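Local coordinates for protein putative alcohol dehydrogenase (Sinorhizobium meliloti, PDB 4J6F) that probably catalyses nicotinamide-cofactor-dependent oxidoreduction of alcohols and carbonyl compounds, as a member of the medium-chain dehydrogenase/reductase superfamily, at residues G160-Y165 / L377-D382; D113-I118 / L180-L185; M198-R203 / R228-V233. One frame throughout, in Å; residues are numbered along the deposited sequence.

Contact 1 of 3, residues G160-Y165 / L377-D382; sequences GGYAEY and LVVVPD
Gly161, Tyr162, Ala163 and Glu164, in the loop that precedes strand 165-169, lie across from Val379 and Pro381, at the end of the last strand and of the chain. Gly161 meets the strand through a water. The water donates to Gly161 O at 2.9 Å and to Val379 O at 3.0 Å, joining two backbone acceptors that could not bond each other. It lies in the plane of the Tyr162 ring, at its edge. Gly161 O also accepts a weak bond from the backbone N of Ala163, which closes an inverse gamma turn centred on Tyr162. At this turn the Tyr162 side chain leaves the loop with CG beside the backbone N and opposite the carbonyl carbon (chi1 -65°), which brings the CD1-CE1 flank of the ring to Val379. Tyr162 CE1 lies 3.9 Å from Val379 CB and 4.0 Å from Val379 CG2, the two side chains crossing at about a right angle. The ring is held from beyond the contact as well: its OH is hydrogen-bonded to Asp77 OD2 and Phe361 makes an edge-to-face stack with it. At Ala163 the backbone does the touching, O lying 3.6 Å from Pro381 CG, while the methyl turns from the strand toward Met34 and Ala36. Glu164 then runs past the proline ring in the opposite direction, CG 4.2 Å from Pro381 CB, and its OE1 accepts a hydrogen bond from Thr35 N. The contact thus ties a loop of the GroES-like catalytic domain to the C-terminal strand, which pairs with strand 63-72 of the same mixed sheet. Two separate apolar patches, tyrosine ring on valine and glutamate methylene on proline, do the packing, and between the facing carbonyls a single water supplies both protons.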
# COMPACT_ATOMS: atom_id res chain seq x y z
N GLY A 160 -1.02 1.81 -32.66
CA GLY A 160 -0.38 3.03 -32.15
C GLY A 160 0.47 3.79 -33.15
O GLY A 160 0.19 3.78 -34.34
N GLY A 161 1.52 4.45 -32.68
CA GLY A 161 2.26 5.40 -33.52
C GLY A 161 3.51 4.96 -34.29
O GLY A 161 4.16 5.79 -34.93
N TYR A 162 3.87 3.69 -34.23
CA TYR A 162 4.99 3.24 -35.04
C TYR A 162 4.53 2.90 -36.45
O TYR A 162 4.68 1.79 -36.92
CB TYR A 162 5.66 2.04 -34.39
CG TYR A 162 6.29 2.36 -33.07
CD1 TYR A 162 6.83 3.60 -32.83
CD2 TYR A 162 6.35 1.42 -32.06
CE1 TYR A 162 7.41 3.91 -31.62
CE2 TYR A 162 6.91 1.72 -30.85
CZ TYR A 162 7.44 2.96 -30.64
OH TYR A 162 8.02 3.25 -29.44
N ALA A 163 4.00 3.91 -37.11
CA ALA A 163 3.43 3.85 -38.44
C ALA A 163 3.38 5.28 -38.99
O ALA A 163 3.66 6.23 -38.24
CB ALA A 163 2.03 3.26 -38.37
N GLU A 164 3.05 5.43 -40.28
CA GLU A 164 2.95 6.77 -40.91
C GLU A 164 1.62 7.47 -40.60
O GLU A 164 1.54 8.70 -40.64
CB GLU A 164 3.16 6.70 -42.41
CG GLU A 164 4.56 6.27 -42.81
CD GLU A 164 4.74 6.07 -44.32
OE1 GLU A 164 3.89 5.43 -44.98
OE2 GLU A 164 5.76 6.56 -44.84
N TYR A 165 0.58 6.69 -40.30
CA TYR A 165 -0.75 7.21 -40.01
C TYR A 165 -1.39 6.47 -38.86
O TYR A 165 -1.11 5.29 -38.64
CB TYR A 165 -1.64 7.10 -41.25
CG TYR A 165 -1.13 7.90 -42.41
CD1 TYR A 165 -1.40 9.27 -42.51
CD2 TYR A 165 -0.34 7.31 -43.40
CE1 TYR A 165 -0.92 10.02 -43.57
CE2 TYR A 165 0.15 8.06 -44.46
CZ TYR A 165 -0.14 9.41 -44.53
OH TYR A 165 0.33 10.17 -45.57
N LEU A 377 13.71 8.36 -25.99
CA LEU A 377 14.02 8.14 -27.39
C LEU A 377 12.74 8.29 -28.21
O LEU A 377 11.64 7.87 -27.78
CB LEU A 377 14.69 6.78 -27.61
CG LEU A 377 15.98 6.49 -26.82
CD1 LEU A 377 16.60 5.18 -27.27
CD2 LEU A 377 17.02 7.59 -26.91
N VAL A 378 12.87 8.94 -29.36
CA VAL A 378 11.73 9.26 -30.24
C VAL A 378 11.90 8.62 -31.62
O VAL A 378 12.98 8.71 -32.23
CB VAL A 378 11.58 10.78 -30.41
CG1 VAL A 378 10.38 11.09 -31.28
CG2 VAL A 378 11.46 11.45 -29.05
N VAL A 379 10.84 7.97 -32.10
CA VAL A 379 10.85 7.34 -33.42
C VAL A 379 10.09 8.18 -34.45
O VAL A 379 8.93 8.53 -34.23
CB VAL A 379 10.27 5.92 -33.37
CG1 VAL A 379 10.15 5.36 -34.77
CG2 VAL A 379 11.16 5.04 -32.51
N VAL A 380 10.76 8.50 -35.56
CA VAL A 380 10.19 9.32 -36.63
C VAL A 380 10.00 8.51 -37.92
O VAL A 380 10.89 7.78 -38.30
CB VAL A 380 11.09 10.53 -36.92
CG1 VAL A 380 10.69 11.22 -38.22
CG2 VAL A 380 11.04 11.50 -35.75
N PRO A 381 8.82 8.62 -38.58
CA PRO A 381 8.62 7.89 -39.83
C PRO A 381 9.56 8.31 -40.97
O PRO A 381 9.80 9.50 -41.17
CB PRO A 381 7.17 8.19 -40.19
CG PRO A 381 6.53 8.38 -38.85
CD PRO A 381 7.55 9.16 -38.07
N ASP A 382 10.09 7.28 -41.65
CA ASP A 382 10.99 7.32 -42.82
C ASP A 382 11.81 6.04 -42.88
O ASP A 382 12.77 5.86 -42.12
CB ASP A 382 11.92 8.54 -42.83
CG ASP A 382 11.44 9.65 -43.77
OD1 ASP A 382 10.28 9.58 -44.24
OD2 ASP A 382 12.23 10.59 -44.03
O HOH W 1 6.95 6.60 -35.41

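Contact 2 of 3, residues D113-I118 / L180-L185; sequences DTVGHI and LTDIEL
His117 on strand 113-121 and Asp182 in the first turn of helix 182-185 are joined by a hydrogen bond, His117 NE2 donating to Asp182 OD2 at 3.0 Å with an N-H...O angle of 152°. The acceptor lies at the ring edge, close to the imidazole plane, and is met on its syn side. The two planes are turned 47° apart, and the imidazole N-H comes in somewhat out of the carboxylate plane. Two residues earlier in the strand, Val115 packs against the helix backbone. Val115 CG1, anti to the backbone N (chi1 174°), packs on Asp182 CB at 3.8 Å, while Val115 CG2 lies beside that N and comes within 3.6 Å of Asp182 O and 3.8 Å of Leu185 CB.

A second shell positions the carboxylate. Asp182 OD1 forms a salt bridge with Arg133, which also binds Leu180 O, while OD2 is hydrogen-bonded to Thr69 OG1 on the neighbouring strand 63-72; that hydroxyl also lies in a weak bond with Val115 O. At the start of the short helix the Glu184 carboxylate turns back, its OE2 accepting the backbone N-H of Thr181 at 3.1 Å. Thr181 is the N-cap residue, though its own side chain makes no capping bond, and Leu185 N closes the first turn on Thr181 O.

The arrangement packs a one-turn helix on the catalytic-domain sheet. With an imidazole N-H and a guanidinium both directed at one carboxylate, Asp182 is probably kept ionised, and its negative charge would in turn favour a proton on His117 NE2.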
# COMPACT_ATOMS: atom_id res chain seq x y z
N ASP A 113 3.42 7.31 -27.37
CA ASP A 113 3.62 8.76 -27.33
C ASP A 113 3.62 9.42 -28.69
O ASP A 113 4.64 9.93 -29.15
CB ASP A 113 4.92 9.08 -26.60
CG ASP A 113 4.93 8.55 -25.19
OD1 ASP A 113 3.83 8.31 -24.65
OD2 ASP A 113 6.03 8.36 -24.62
N THR A 114 2.46 9.43 -29.33
CA THR A 114 2.34 9.84 -30.72
C THR A 114 2.02 11.33 -30.86
O THR A 114 1.13 11.87 -30.19
CB THR A 114 1.26 9.01 -31.43
OG1 THR A 114 1.53 7.62 -31.21
CG2 THR A 114 1.26 9.27 -32.91
N VAL A 115 2.77 11.99 -31.74
CA VAL A 115 2.42 13.34 -32.17
C VAL A 115 2.21 13.30 -33.69
O VAL A 115 2.93 12.59 -34.39
CB VAL A 115 3.52 14.37 -31.79
CG1 VAL A 115 3.22 15.74 -32.38
CG2 VAL A 115 3.67 14.48 -30.28
N GLY A 116 1.23 14.06 -34.18
CA GLY A 116 1.02 14.17 -35.63
C GLY A 116 0.08 15.28 -36.07
O GLY A 116 -0.31 16.14 -35.28
N HIS A 117 -0.29 15.25 -37.36
CA HIS A 117 -1.17 16.24 -37.98
C HIS A 117 -2.44 15.58 -38.50
O HIS A 117 -2.38 14.59 -39.23
CB HIS A 117 -0.41 16.97 -39.10
CG HIS A 117 0.76 17.76 -38.59
ND1 HIS A 117 0.75 19.13 -38.49
CD2 HIS A 117 1.96 17.35 -38.10
CE1 HIS A 117 1.90 19.54 -37.98
NE2 HIS A 117 2.65 18.48 -37.73
N ILE A 118 -3.60 16.09 -38.08
CA ILE A 118 -4.86 15.52 -38.51
C ILE A 118 -5.01 15.76 -40.01
O ILE A 118 -4.96 16.90 -40.45
CB ILE A 118 -6.05 16.17 -37.79
CG1 ILE A 118 -5.90 16.01 -36.27
CG2 ILE A 118 -7.37 15.59 -38.30
CD1 ILE A 118 -7.11 16.43 -35.48
N LEU A 180 6.86 23.98 -28.83
CA LEU A 180 7.72 22.82 -28.95
C LEU A 180 7.58 22.09 -30.27
O LEU A 180 6.50 22.02 -30.85
CB LEU A 180 7.44 21.84 -27.82
CG LEU A 180 7.54 22.25 -26.34
CD1 LEU A 180 7.14 21.05 -25.48
CD2 LEU A 180 8.91 22.78 -25.92
N THR A 181 8.70 21.54 -30.73
CA THR A 181 8.78 20.56 -31.83
C THR A 181 7.83 19.39 -31.63
O THR A 181 7.56 18.98 -30.50
CB THR A 181 10.18 19.95 -31.86
OG1 THR A 181 11.13 20.96 -31.59
CG2 THR A 181 10.51 19.39 -33.20
N ASP A 182 7.37 18.82 -32.74
CA ASP A 182 6.65 17.55 -32.72
C ASP A 182 7.45 16.49 -31.96
O ASP A 182 6.91 15.82 -31.07
CB ASP A 182 6.31 17.07 -34.13
CG ASP A 182 5.41 18.05 -34.90
OD1 ASP A 182 5.06 19.13 -34.35
OD2 ASP A 182 5.06 17.74 -36.06
N ILE A 183 8.74 16.38 -32.27
CA ILE A 183 9.62 15.46 -31.53
C ILE A 183 9.64 15.73 -30.02
O ILE A 183 9.55 14.81 -29.22
CB ILE A 183 11.06 15.45 -32.08
CG1 ILE A 183 11.11 14.83 -33.50
CG2 ILE A 183 11.98 14.69 -31.14
CD1 ILE A 183 12.39 15.05 -34.27
N GLU A 184 9.73 17.01 -29.64
CA GLU A 184 9.81 17.40 -28.23
C GLU A 184 8.53 17.02 -27.51
O GLU A 184 8.55 16.49 -26.40
CB GLU A 184 10.09 18.90 -28.10
CG GLU A 184 11.48 19.29 -28.60
CD GLU A 184 11.83 20.75 -28.37
OE1 GLU A 184 12.97 21.00 -27.92
OE2 GLU A 184 10.99 21.65 -28.64
N LEU A 185 7.41 17.28 -28.17
CA LEU A 185 6.10 16.97 -27.65
C LEU A 185 5.86 15.47 -27.48
O LEU A 185 5.05 15.06 -26.66
CB LEU A 185 5.06 17.55 -28.61
CG LEU A 185 3.75 18.06 -28.04
CD1 LEU A 185 3.98 18.96 -26.84
CD2 LEU A 185 3.03 18.81 -29.15

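Contact 3 of 3, residues M198-R203 / R228-V233; sequences MLERAR and RARGAV
Arg230 and Glu200 form a salt bridge at the C-terminal ends of two neighbouring helices. Arg230 NH2 donates to Glu200 OE2 at 3.0 Å with an N-H...O angle of 158°, and the oxygen sits at the guanidinium edge, near its plane. The donor comes nearly head-on to the C-O bond of the carboxylate, whose plane is turned 69° from that of the guanidinium, so one N-H meets one oxygen, in place of a two-bond bidentate pairing. Glu200 reaches it by a chain bent at chi2, which brings OE2 round toward the arginine. The same guanidinium is gripped again through NH1, which donates to Leu204 O just past the first helix; its longer ion pair, from NH2 to Glu196 OE1, is weak.

Both helices end in Schellman motifs, with Arg203 and Gly231 taking the positive phi. Gly231 N bonds back to Arg228 O at 3.0 Å, and the chain then enters strand 233-238. Strand 209-212, helix 218-229 and strand 233-238 make a beta-alpha-beta crossover of the six-stranded parallel sheet, the Rossmann-type half in which this family binds its nicotinamide cofactor. Helix 189-201, which enters this half from the catalytic side, lies next to the crossover helix.

Leu199 packs over one face of the guanidinium. Leu199 CB lies 3.9 Å above the Arg230 guanidinium plane, over the centre of the group, so that this face rests on aliphatic carbon while Glu200 OE2 is met at its edge. The rest of the leucine packs on Ile223 and Leu226 of helix 218-229, and Tyr342 of helix 333-344 touches the Arg230 side chain. Arg201, one residue beyond Glu200, donates to Leu323 O of the second subunit.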
# COMPACT_ATOMS: atom_id res chain seq x y z
N MSE A 198 1.21 8.38 -10.06
CA MSE A 198 2.01 7.87 -8.95
C MSE A 198 2.08 8.92 -7.89
O MSE A 198 1.82 8.64 -6.72
CB MSE A 198 3.41 7.49 -9.42
CG MSE A 198 3.45 6.13 -10.11
SE MSE A 198 5.29 5.78 -10.77
CE MSE A 198 6.25 5.55 -9.07
N LEU A 199 2.39 10.16 -8.29
CA LEU A 199 2.51 11.26 -7.34
C LEU A 199 1.18 11.64 -6.70
O LEU A 199 1.15 12.15 -5.58
CB LEU A 199 3.17 12.48 -7.99
CG LEU A 199 4.64 12.26 -8.39
CD1 LEU A 199 5.25 13.53 -8.96
CD2 LEU A 199 5.48 11.74 -7.24
N GLU A 200 0.09 11.38 -7.42
CA GLU A 200 -1.25 11.65 -6.94
C GLU A 200 -1.71 10.56 -5.94
O GLU A 200 -2.36 10.85 -4.92
CB GLU A 200 -2.20 11.78 -8.14
CG GLU A 200 -3.54 12.45 -7.85
CD GLU A 200 -3.47 13.97 -7.80
OE1 GLU A 200 -4.55 14.58 -7.95
OE2 GLU A 200 -2.38 14.55 -7.62
N ARG A 201 -1.33 9.32 -6.24
CA ARG A 201 -1.71 8.18 -5.40
C ARG A 201 -0.98 8.21 -4.07
O ARG A 201 -1.53 7.81 -3.05
CB ARG A 201 -1.41 6.86 -6.12
CG ARG A 201 -2.39 6.53 -7.23
CD ARG A 201 -3.73 6.05 -6.69
NE ARG A 201 -3.52 4.94 -5.77
CZ ARG A 201 -3.15 3.73 -6.16
NH1 ARG A 201 -2.98 3.45 -7.45
NH2 ARG A 201 -2.95 2.78 -5.25
N ALA A 202 0.25 8.68 -4.10
CA ALA A 202 1.04 8.85 -2.89
C ALA A 202 0.74 10.16 -2.17
O ALA A 202 1.30 10.42 -1.11
CB ALA A 202 2.52 8.75 -3.23
N ARG A 203 -0.11 11.01 -2.77
CA ARG A 203 -0.47 12.31 -2.19
C ARG A 203 0.73 13.20 -1.85
O ARG A 203 0.74 13.84 -0.79
CB ARG A 203 -1.32 12.11 -0.94
CG ARG A 203 -2.70 11.55 -1.20
CD ARG A 203 -3.37 11.11 0.08
NE ARG A 203 -2.80 9.86 0.60
CZ ARG A 203 -1.99 9.78 1.66
NH1 ARG A 203 -1.54 8.60 2.03
NH2 ARG A 203 -1.64 10.85 2.34
N ARG A 228 9.04 18.69 -8.90
CA ARG A 228 9.33 20.11 -8.85
C ARG A 228 8.08 20.93 -9.17
O ARG A 228 7.79 21.91 -8.50
CB ARG A 228 10.46 20.44 -9.81
CG ARG A 228 11.82 20.06 -9.29
CD ARG A 228 12.16 20.85 -8.05
NE ARG A 228 13.46 20.46 -7.52
CZ ARG A 228 13.93 20.82 -6.33
NH1 ARG A 228 13.22 21.58 -5.52
NH2 ARG A 228 15.13 20.39 -5.96
N ALA A 229 7.33 20.47 -10.17
CA ALA A 229 6.13 21.16 -10.65
C ALA A 229 5.09 21.41 -9.57
O ALA A 229 4.30 22.34 -9.68
CB ALA A 229 5.50 20.39 -11.79
N ARG A 230 5.09 20.58 -8.53
CA ARG A 230 4.07 20.65 -7.49
C ARG A 230 4.66 21.14 -6.16
O ARG A 230 3.97 21.21 -5.15
CB ARG A 230 3.31 19.31 -7.37
CG ARG A 230 3.88 18.32 -6.37
CD ARG A 230 3.54 16.86 -6.60
NE ARG A 230 2.42 16.58 -7.50
CZ ARG A 230 1.36 15.83 -7.20
NH1 ARG A 230 1.23 15.30 -5.99
NH2 ARG A 230 0.42 15.61 -8.11
N GLY A 231 5.95 21.48 -6.17
CA GLY A 231 6.62 22.08 -5.01
C GLY A 231 7.34 21.10 -4.11
O GLY A 231 7.76 21.46 -3.00
N ALA A 232 7.50 19.86 -4.57
CA ALA A 232 8.17 18.83 -3.79
C ALA A 232 9.66 18.79 -4.07
O ALA A 232 10.14 19.35 -5.06
CB ALA A 232 7.54 17.48 -4.06
N VAL A 233 10.39 18.09 -3.20
CA VAL A 233 11.84 17.97 -3.30
C VAL A 233 12.24 16.54 -3.70
O VAL A 233 12.09 15.60 -2.90
CB VAL A 233 12.54 18.41 -1.98
CG1 VAL A 233 14.04 18.58 -2.18
CG2 VAL A 233 11.95 19.72 -1.45

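In the fold
Contacts 1 and 2 belong to the same catalytic half, their centres 10 Å apart on the mixed sheet that includes strands 63-72, 113-121 and 376-380. They touch directly: Gly161 packs on Thr114, and Ile183 lies against Val378 and Val380. Their segments alternate along the chain. Contact 3 lies in the Rossmann-type half, about 31 Å from contact 1 and 26 Å from contact 2, measured between centres, and touches neither. It follows contact 2, helix 189-201 coming straight after helix 182-185, as the chain leaves the catalytic half. Contact 1, which encloses it in sequence, brings the chain end back onto the first sheet, so the catalytic half is built from both ends of the chain.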